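Local coordinates for protein ORF59 (Human herpesvirus 8, PDB 3HSL) that acts as the accessory subunit of the viral DNA polymerase in lytic replication and raises its processivity, probably as a sliding clamp, at residues Val196-Ser201 against Ser205-Ser210; Ser250-Glu255 against Glu280-Glu285; Ala259-Cys264 against Pro272-His277. One frame throughout, in Å; residues are numbered along the deposited sequence.

Interaction 1: Val196-Ser201 against Ser205-Ser210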
loop_
_atom_site.group_PDB
_atom_site.type_symbol
_atom_site.label_atom_id
_atom_site.label_comp_id
_atom_site.label_asym_id
_atom_site.label_seq_id
_atom_site.Cartn_x
_atom_site.Cartn_y
_atom_site.Cartn_z
ATOM N N VAL A 196 -22.034 18.444 16.387
ATOM C CA VAL A 196 -23.372 17.886 16.517
ATOM C C VAL A 196 -23.627 17.800 18.003
ATOM O O VAL A 196 -22.759 17.335 18.745
ATOM C CB VAL A 196 -23.453 16.443 16.045
ATOM C CG1 VAL A 196 -24.911 16.082 15.798
ATOM C CG2 VAL A 196 -22.688 16.252 14.771
ATOM N N THR A 197 -24.793 18.239 18.465
ATOM C CA THR A 197 -25.047 18.106 19.877
ATOM C C THR A 197 -25.924 16.847 19.959
ATOM O O THR A 197 -26.856 16.699 19.188
ATOM C CB THR A 197 -25.705 19.338 20.497
ATOM O OG1 THR A 197 -27.094 19.343 20.188
ATOM C CG2 THR A 197 -25.052 20.628 20.010
ATOM N N VAL A 198 -25.606 15.951 20.892
ATOM C CA VAL A 198 -26.317 14.697 21.117
ATOM C C VAL A 198 -26.835 14.823 22.537
ATOM O O VAL A 198 -26.063 15.068 23.446
ATOM C CB VAL A 198 -25.335 13.519 21.090
ATOM C CG1 VAL A 198 -26.069 12.180 21.073
ATOM C CG2 VAL A 198 -24.424 13.595 19.854
ATOM N N SER A 199 -28.125 14.668 22.766
ATOM C CA SER A 199 -28.604 14.796 24.135
ATOM C C SER A 199 -29.514 13.648 24.498
ATOM O O SER A 199 -30.022 12.952 23.619
ATOM C CB SER A 199 -29.301 16.136 24.377
ATOM O OG SER A 199 -30.439 16.258 23.568
ATOM N N VAL A 200 -29.717 13.450 25.792
ATOM C CA VAL A 200 -30.545 12.372 26.256
ATOM C C VAL A 200 -31.417 12.930 27.341
ATOM O O VAL A 200 -30.937 13.592 28.267
ATOM C CB VAL A 200 -29.695 11.203 26.836
ATOM C CG1 VAL A 200 -30.569 10.035 27.226
ATOM C CG2 VAL A 200 -28.691 10.714 25.828
ATOM N N SER A 201 -32.705 12.652 27.213
ATOM C CA SER A 201 -33.710 13.082 28.148
ATOM C C SER A 201 -34.114 11.923 29.029
ATOM O O SER A 201 -34.458 10.857 28.519
ATOM C CB SER A 201 -34.940 13.508 27.374
ATOM O OG SER A 201 -36.018 13.649 28.265
ATOM N N SER A 205 -38.072 9.123 27.132
ATOM C CA SER A 205 -36.886 8.286 26.908
ATOM C C SER A 205 -36.441 8.589 25.479
ATOM O O SER A 205 -36.663 7.785 24.560
ATOM C CB SER A 205 -37.179 6.818 27.150
ATOM O OG SER A 205 -37.596 6.646 28.489
ATOM N N ILE A 206 -35.811 9.758 25.308
ATOM C CA ILE A 206 -35.403 10.235 23.987
ATOM C C ILE A 206 -34.013 10.847 23.859
ATOM O O ILE A 206 -33.561 11.595 24.728
ATOM C CB ILE A 206 -36.407 11.316 23.497
ATOM C CG1 ILE A 206 -37.819 10.746 23.396
ATOM C CG2 ILE A 206 -36.003 11.877 22.155
ATOM C CD1 ILE A 206 -38.813 11.755 22.936
ATOM N N VAL A 207 -33.354 10.513 22.751
ATOM C CA VAL A 207 -32.033 11.005 22.404
ATOM C C VAL A 207 -32.181 11.791 21.131
ATOM O O VAL A 207 -32.760 11.285 20.165
ATOM C CB VAL A 207 -31.114 9.859 22.082
ATOM C CG1 VAL A 207 -29.763 10.377 21.550
ATOM C CG2 VAL A 207 -30.946 9.005 23.323
ATOM N N THR A 208 -31.671 13.018 21.097
ATOM C CA THR A 208 -31.834 13.777 19.869
ATOM C C THR A 208 -30.488 14.239 19.300
ATOM O O THR A 208 -29.592 14.646 20.034
ATOM C CB THR A 208 -32.825 14.970 20.039
ATOM O OG1 THR A 208 -32.148 16.204 20.243
ATOM C CG2 THR A 208 -33.827 14.708 21.139
ATOM N N PHE A 209 -30.365 14.162 17.978
ATOM C CA PHE A 209 -29.152 14.578 17.275
ATOM C C PHE A 209 -29.501 15.913 16.649
ATOM O O PHE A 209 -30.426 16.008 15.854
ATOM C CB PHE A 209 -28.707 13.505 16.278
ATOM C CG PHE A 209 -28.290 12.203 16.939
ATOM C CD1 PHE A 209 -26.935 11.915 17.161
ATOM C CD2 PHE A 209 -29.242 11.266 17.344
ATOM C CE1 PHE A 209 -26.530 10.706 17.777
ATOM C CE2 PHE A 209 -28.857 10.053 17.962
ATOM C CZ PHE A 209 -27.494 9.773 18.179
ATOM N N SER A 210 -28.752 16.939 17.024
ATOM C CA SER A 210 -28.998 18.300 16.564
ATOM C C SER A 210 -27.797 18.917 15.893
ATOM O O SER A 210 -26.685 18.958 16.448
ATOM C CB SER A 210 -29.451 19.185 17.735
ATOM O OG SER A 210 -29.621 20.522 17.305
#
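The β-hairpin made of strands 195-201 and 206-211 brings T197 opposite S210, S199 opposite T208 and V200 opposite V207. The evidence for its antiparallel pairing is direct: the axes of 196-201 and 206-210 run at 165° to one another and approach to 4.7 Å, and backbone bonds alternate regularly. T197 and S210 form a hydrogen-bonded pair, with T197 N to S210 O and S210 N to T197 O both at 2.9 Å. S199 and T208 repeat this reciprocal pattern. V198 with F209 and V200 with V207 are the non-hydrogen-bonded pairs between and beyond them, and their buried side chains share one face. V198 lies alongside F209 and points the same way. Its CG1 is anti to the backbone N (chi1 -170°), which sets that methyl 3.6 Å from F209 CE1, approaching the ring obliquely. V200 and V207 also lie side by side, CG2 to CG2 at 3.8 Å. W276 packs on V198 and V200, while L274, L181 and W184 meet F209, so this face turns to the interior of the domain. The other face carries partly exposed, mostly hydroxyl-bearing residues. T197 OG1 is 3.4 Å from S210 CB. Near the turn, S201 OG is hydrogen-bonded to the backbone N of L204. Further along the same face, S199 OG stands 3.7 Å from T208 OG1.

Interaction 2: Ser250-Glu255 against Glu280-Glu285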
loop_
_atom_site.group_PDB
_atom_site.type_symbol
_atom_site.label_atom_id
_atom_site.label_comp_id
_atom_site.label_asym_id
_atom_site.label_seq_id
_atom_site.Cartn_x
_atom_site.Cartn_y
_atom_site.Cartn_z
ATOM N N SER A 250 -24.061 16.391 24.819
ATOM C CA SER A 250 -22.702 16.365 24.319
ATOM C C SER A 250 -22.692 17.048 22.990
ATOM O O SER A 250 -23.659 16.973 22.255
ATOM C CB SER A 250 -22.208 14.942 24.122
ATOM O OG SER A 250 -22.146 14.258 25.357
ATOM N N ARG A 251 -21.593 17.723 22.686
ATOM C CA ARG A 251 -21.436 18.363 21.391
ATOM C C ARG A 251 -20.091 17.928 20.819
ATOM O O ARG A 251 -19.028 18.471 21.133
ATOM C CB ARG A 251 -21.694 19.878 21.390
ATOM C CG ARG A 251 -21.001 20.722 22.399
ATOM C CD ARG A 251 -21.312 22.200 22.110
ATOM N NE ARG A 251 -22.749 22.469 22.048
ATOM C CZ ARG A 251 -23.500 22.848 23.083
ATOM N NH1 ARG A 251 -22.962 23.013 24.287
ATOM N NH2 ARG A 251 -24.800 23.066 22.919
ATOM N N VAL A 252 -20.177 16.924 19.968
ATOM C CA VAL A 252 -19.020 16.313 19.363
ATOM C C VAL A 252 -18.872 16.629 17.884
ATOM O O VAL A 252 -19.775 17.223 17.264
ATOM C CB VAL A 252 -19.139 14.789 19.507
ATOM C CG1 VAL A 252 -19.360 14.424 20.970
ATOM C CG2 VAL A 252 -20.293 14.287 18.689
ATOM N N SER A 253 -17.728 16.226 17.327
ATOM C CA SER A 253 -17.448 16.437 15.915
ATOM C C SER A 253 -18.239 15.490 15.042
ATOM O O SER A 253 -18.237 14.276 15.280
ATOM C CB SER A 253 -15.985 16.200 15.624
ATOM O OG SER A 253 -15.798 16.163 14.226
ATOM N N LEU A 254 -18.909 16.053 14.034
ATOM C CA LEU A 254 -19.705 15.280 13.087
ATOM C C LEU A 254 -18.878 14.251 12.337
ATOM O O LEU A 254 -19.321 13.113 12.222
ATOM C CB LEU A 254 -20.421 16.181 12.088
ATOM C CG LEU A 254 -21.341 15.487 11.069
ATOM C CD1 LEU A 254 -22.456 14.666 11.728
ATOM C CD2 LEU A 254 -21.924 16.492 10.099
ATOM N N GLU A 255 -17.695 14.635 11.831
ATOM C CA GLU A 255 -16.821 13.684 11.124
ATOM C C GLU A 255 -16.498 12.527 12.043
ATOM O O GLU A 255 -16.600 11.360 11.645
ATOM C CB GLU A 255 -15.483 14.284 10.700
ATOM C CG GLU A 255 -15.491 15.388 9.640
ATOM C CD GLU A 255 -14.062 15.822 9.266
ATOM O OE1 GLU A 255 -13.098 15.049 9.562
ATOM O OE2 GLU A 255 -13.925 16.931 8.678
ATOM N N GLU A 280 -17.239 14.267 30.624
ATOM C CA GLU A 280 -17.444 14.976 29.332
ATOM C C GLU A 280 -17.268 14.129 28.046
ATOM O O GLU A 280 -17.369 14.663 26.937
ATOM C CB GLU A 280 -16.468 16.182 29.250
ATOM C CG GLU A 280 -16.603 17.257 30.345
ATOM C CD GLU A 280 -17.801 18.203 30.159
ATOM O OE1 GLU A 280 -17.977 18.753 29.045
ATOM O OE2 GLU A 280 -18.560 18.400 31.130
ATOM N N ILE A 281 -17.009 12.829 28.174
ATOM C CA ILE A 281 -16.778 11.999 26.990
ATOM C C ILE A 281 -17.871 11.040 26.520
ATOM O O ILE A 281 -18.350 10.211 27.289
ATOM C CB ILE A 281 -15.413 11.248 27.082
ATOM C CG1 ILE A 281 -14.272 12.261 27.070
ATOM C CG2 ILE A 281 -15.208 10.297 25.911
ATOM C CD1 ILE A 281 -12.879 11.629 26.964
ATOM N N LEU A 282 -18.244 11.182 25.243
ATOM C CA LEU A 282 -19.225 10.323 24.581
ATOM C C LEU A 282 -18.448 9.193 23.873
ATOM O O LEU A 282 -17.638 9.453 22.982
ATOM C CB LEU A 282 -20.096 11.115 23.583
ATOM C CG LEU A 282 -21.080 10.311 22.698
ATOM C CD1 LEU A 282 -22.048 9.465 23.514
ATOM C CD2 LEU A 282 -21.857 11.160 21.704
ATOM N N GLU A 283 -18.693 7.947 24.270
ATOM C CA GLU A 283 -17.997 6.816 23.685
ATOM C C GLU A 283 -18.882 6.006 22.752
ATOM O O GLU A 283 -19.999 5.626 23.096
ATOM C CB GLU A 283 -17.432 5.916 24.789
ATOM C CG GLU A 283 -16.620 4.716 24.296
ATOM C CD GLU A 283 -15.984 3.864 25.423
ATOM O OE1 GLU A 283 -16.440 3.900 26.588
ATOM O OE2 GLU A 283 -15.003 3.138 25.132
ATOM N N VAL A 284 -18.373 5.744 21.560
ATOM C CA VAL A 284 -19.074 4.930 20.584
ATOM C C VAL A 284 -18.408 3.579 20.751
ATOM O O VAL A 284 -17.219 3.457 20.471
ATOM C CB VAL A 284 -18.870 5.456 19.163
ATOM C CG1 VAL A 284 -19.390 4.458 18.147
ATOM C CG2 VAL A 284 -19.544 6.819 19.011
ATOM N N GLU A 285 -19.151 2.573 21.205
ATOM C CA GLU A 285 -18.558 1.255 21.423
ATOM C C GLU A 285 -19.156 0.128 20.610
ATOM O O GLU A 285 -20.378 0.011 20.481
ATOM C CB GLU A 285 -18.607 0.866 22.903
ATOM C CG GLU A 285 -17.979 -0.484 23.164
ATOM C CD GLU A 285 -17.896 -0.852 24.623
ATOM O OE1 GLU A 285 -17.052 -1.705 24.972
ATOM O OE2 GLU A 285 -18.660 -0.303 25.437
#
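L282 lies over V252 and S250 with its isobutyl group, and it is the one residue of 280-285 that packs against 250-255. Its CD2 methyl comes to 4.2 Å from V252 CG1, and the two side chains cross at about a right angle. Closer to the L282 backbone, CB sits 4.2 Å from S250 OG. S250 and V252 are two positions apart on a strand, hence on one face, and both start their side chains toward L282. V252 CG1 is set anti to its carbonyl carbon (chi1 -54°), the placement that offers this methyl to the leucine. In L282, CG anti to the backbone N (chi1 174°) carries the branch out from its strand to V252. No hydrogen bond joins the segments, and even the nearest CA atoms, those of S250 and L282, are 7.0 Å apart. Strands 248-253 and 282-288 are therefore not paired with each other but meet through side chains across the interior of a clamp-family domain. Each has its own backbone partners: V252 bonds V196 and S250 bonds V198, whereas L282 bonds L302. The small buried patch, 115 Å² in all, is completed by W276, which touches both S250 and L282, and by L302, which touches V252 and L282. Just beyond it, S253 occupies the N-cap position of helix 254-263, where its OG makes a weak hydrogen bond to S256 N and further bonds to D193 and T59.

Interaction 3: Ala259-Cys264 against Pro272-His277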
loop_
_atom_site.group_PDB
_atom_site.type_symbol
_atom_site.label_atom_id
_atom_site.label_comp_id
_atom_site.label_asym_id
_atom_site.label_seq_id
_atom_site.Cartn_x
_atom_site.Cartn_y
_atom_site.Cartn_z
ATOM N N ALA A 259 -17.602 8.449 11.289
ATOM C CA ALA A 259 -16.556 7.440 11.304
ATOM C C ALA A 259 -16.688 6.519 12.522
ATOM O O ALA A 259 -16.558 5.298 12.414
ATOM C CB ALA A 259 -15.209 8.117 11.300
ATOM N N ALA A 260 -16.948 7.107 13.687
ATOM C CA ALA A 260 -17.085 6.315 14.885
ATOM C C ALA A 260 -18.164 5.260 14.654
ATOM O O ALA A 260 -17.895 4.069 14.810
ATOM C CB ALA A 260 -17.394 7.180 16.070
ATOM N N LEU A 261 -19.369 5.693 14.281
ATOM C CA LEU A 261 -20.488 4.780 14.026
ATOM C C LEU A 261 -20.251 3.797 12.887
ATOM O O LEU A 261 -20.836 2.722 12.857
ATOM C CB LEU A 261 -21.761 5.555 13.734
ATOM C CG LEU A 261 -22.399 6.411 14.825
ATOM C CD1 LEU A 261 -23.547 7.172 14.195
ATOM C CD2 LEU A 261 -22.860 5.594 16.057
ATOM N N ARG A 262 -19.393 4.168 11.949
ATOM C CA ARG A 262 -19.106 3.328 10.815
ATOM C C ARG A 262 -18.023 2.305 11.155
ATOM O O ARG A 262 -18.085 1.167 10.701
ATOM C CB ARG A 262 -18.831 4.230 9.612
ATOM C CG ARG A 262 -18.569 3.543 8.277
ATOM C CD ARG A 262 -19.287 4.365 7.147
ATOM N NE ARG A 262 -18.852 5.755 6.958
ATOM C CZ ARG A 262 -18.164 6.205 5.902
ATOM N NH1 ARG A 262 -17.817 5.386 4.901
ATOM N NH2 ARG A 262 -17.826 7.491 5.847
ATOM N N LEU A 263 -17.044 2.721 11.959
ATOM C CA LEU A 263 -15.931 1.876 12.409
ATOM C C LEU A 263 -16.340 0.803 13.421
ATOM O O LEU A 263 -15.787 -0.298 13.427
ATOM C CB LEU A 263 -14.788 2.746 12.986
ATOM C CG LEU A 263 -13.940 3.579 11.996
ATOM C CD1 LEU A 263 -13.171 4.781 12.615
ATOM C CD2 LEU A 263 -13.006 2.708 11.127
ATOM N N CYS A 264 -17.304 1.127 14.272
ATOM C CA CYS A 264 -17.771 0.183 15.283
ATOM C C CYS A 264 -18.899 -0.753 14.806
ATOM O O CYS A 264 -19.429 -1.547 15.589
ATOM C CB CYS A 264 -18.175 0.925 16.533
ATOM S SG CYS A 264 -16.815 1.872 17.155
ATOM N N PRO A 272 -22.655 -0.570 16.951
ATOM C CA PRO A 272 -22.474 0.637 17.754
ATOM C C PRO A 272 -23.365 0.815 18.966
ATOM O O PRO A 272 -24.555 0.514 18.927
ATOM C CB PRO A 272 -22.768 1.773 16.759
ATOM C CG PRO A 272 -22.572 1.195 15.437
ATOM C CD PRO A 272 -23.035 -0.226 15.571
ATOM N N GLY A 273 -22.757 1.312 20.034
ATOM C CA GLY A 273 -23.440 1.608 21.272
ATOM C C GLY A 273 -22.872 2.939 21.729
ATOM O O GLY A 273 -21.662 3.171 21.601
ATOM N N LEU A 274 -23.727 3.814 22.254
ATOM C CA LEU A 274 -23.279 5.114 22.737
ATOM C C LEU A 274 -23.273 5.131 24.249
ATOM O O LEU A 274 -24.215 4.652 24.868
ATOM C CB LEU A 274 -24.195 6.230 22.254
ATOM C CG LEU A 274 -24.500 6.346 20.764
ATOM C CD1 LEU A 274 -25.298 7.630 20.522
ATOM C CD2 LEU A 274 -23.228 6.368 19.948
ATOM N N ILE A 275 -22.214 5.681 24.845
ATOM C CA ILE A 275 -22.108 5.757 26.297
ATOM C C ILE A 275 -21.675 7.178 26.656
ATOM O O ILE A 275 -20.744 7.714 26.057
ATOM C CB ILE A 275 -21.030 4.795 26.845
ATOM C CG1 ILE A 275 -20.978 3.481 26.047
ATOM C CG2 ILE A 275 -21.201 4.593 28.334
ATOM C CD1 ILE A 275 -19.836 2.549 26.419
ATOM N N TRP A 276 -22.355 7.778 27.631
ATOM C CA TRP A 276 -22.045 9.120 28.104
ATOM C C TRP A 276 -21.302 9.030 29.409
ATOM O O TRP A 276 -21.895 8.771 30.461
ATOM C CB TRP A 276 -23.304 9.976 28.307
ATOM C CG TRP A 276 -23.876 10.564 27.075
ATOM C CD1 TRP A 276 -23.687 11.838 26.616
ATOM C CD2 TRP A 276 -24.733 9.918 26.127
ATOM N NE1 TRP A 276 -24.375 12.027 25.439
ATOM C CE2 TRP A 276 -25.025 10.863 25.119
ATOM C CE3 TRP A 276 -25.286 8.629 26.032
ATOM C CZ2 TRP A 276 -25.840 10.563 24.036
ATOM C CZ3 TRP A 276 -26.094 8.328 24.956
ATOM C CH2 TRP A 276 -26.366 9.291 23.969
ATOM N N HIS A 277 -19.998 9.247 29.345
ATOM C CA HIS A 277 -19.185 9.189 30.541
ATOM C C HIS A 277 -19.278 10.447 31.381
ATOM O O HIS A 277 -19.437 11.563 30.868
ATOM C CB HIS A 277 -17.738 8.863 30.199
ATOM C CG HIS A 277 -17.575 7.520 29.584
ATOM N ND1 HIS A 277 -17.468 6.371 30.336
ATOM C CD2 HIS A 277 -17.503 7.134 28.289
ATOM C CE1 HIS A 277 -17.336 5.332 29.531
ATOM N NE2 HIS A 277 -17.354 5.769 28.283
#
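L261 and P272 cross at about a right angle, with L261 CD2 3.9 Å from P272 CB. That same methyl also reaches L274 CD2 at 4.0 Å, so one leucine branch touches two residues of the strand. The proline ring is approached by backbone oxygens as well: P272 CG is 3.5 Å from L261 O, and P272 CD is 3.8 Å from C264 O. These contacts place the C-terminal end of helix 254-263 against strand 270-276. The side chain of L261 does not start straight at the strand; with CG anti to the carbonyl carbon (chi1 -66°), its end swings nearer. Only seven residues separate C264 from P272, and their CA atoms are 5.3 Å apart, consistent with a short connection keeping the two ends together. One shell out, the last helical turn is fixed by C264 N bonding A260 O at 3.0 Å, and R262 O accepts a bond from H30. A260 packs on V284, V300 and L302, which places the helix over neighbouring strands. On the strand side, L274 shares backbone bonds with L171 and G273 with E285, fixing the backbone from which P272 and L274 project. P272 N, 3.6 Å from C264 O, has no hydrogen to give, and no hydrogen bond crosses the segments, so the contact rests mainly on apolar packing, with the proline ring beside backbone oxygens.

In the fold
The three contacts differ in depth and chemistry. Interaction 1 is farthest out, its centre about 23 Å from the centre of the chain against about 14 Å and 10 Å for interactions 2 and 3. It is a hydrogen-bonded hairpin with one buried face, whereas the other two are buried contacts without hydrogen bonds between their segments. Interactions 2 and 3 share helix 254-263, and their strands 282-288 and 270-276 are neighbours, joined by E285 N to G273 O and by E283 with H277. Strand 248-253 of interaction 2 extends the hairpin by pairing with 195-201. W276, on the strand of interaction 3 though not in its contact with the helix, packs against residues of both interactions 1 and 2.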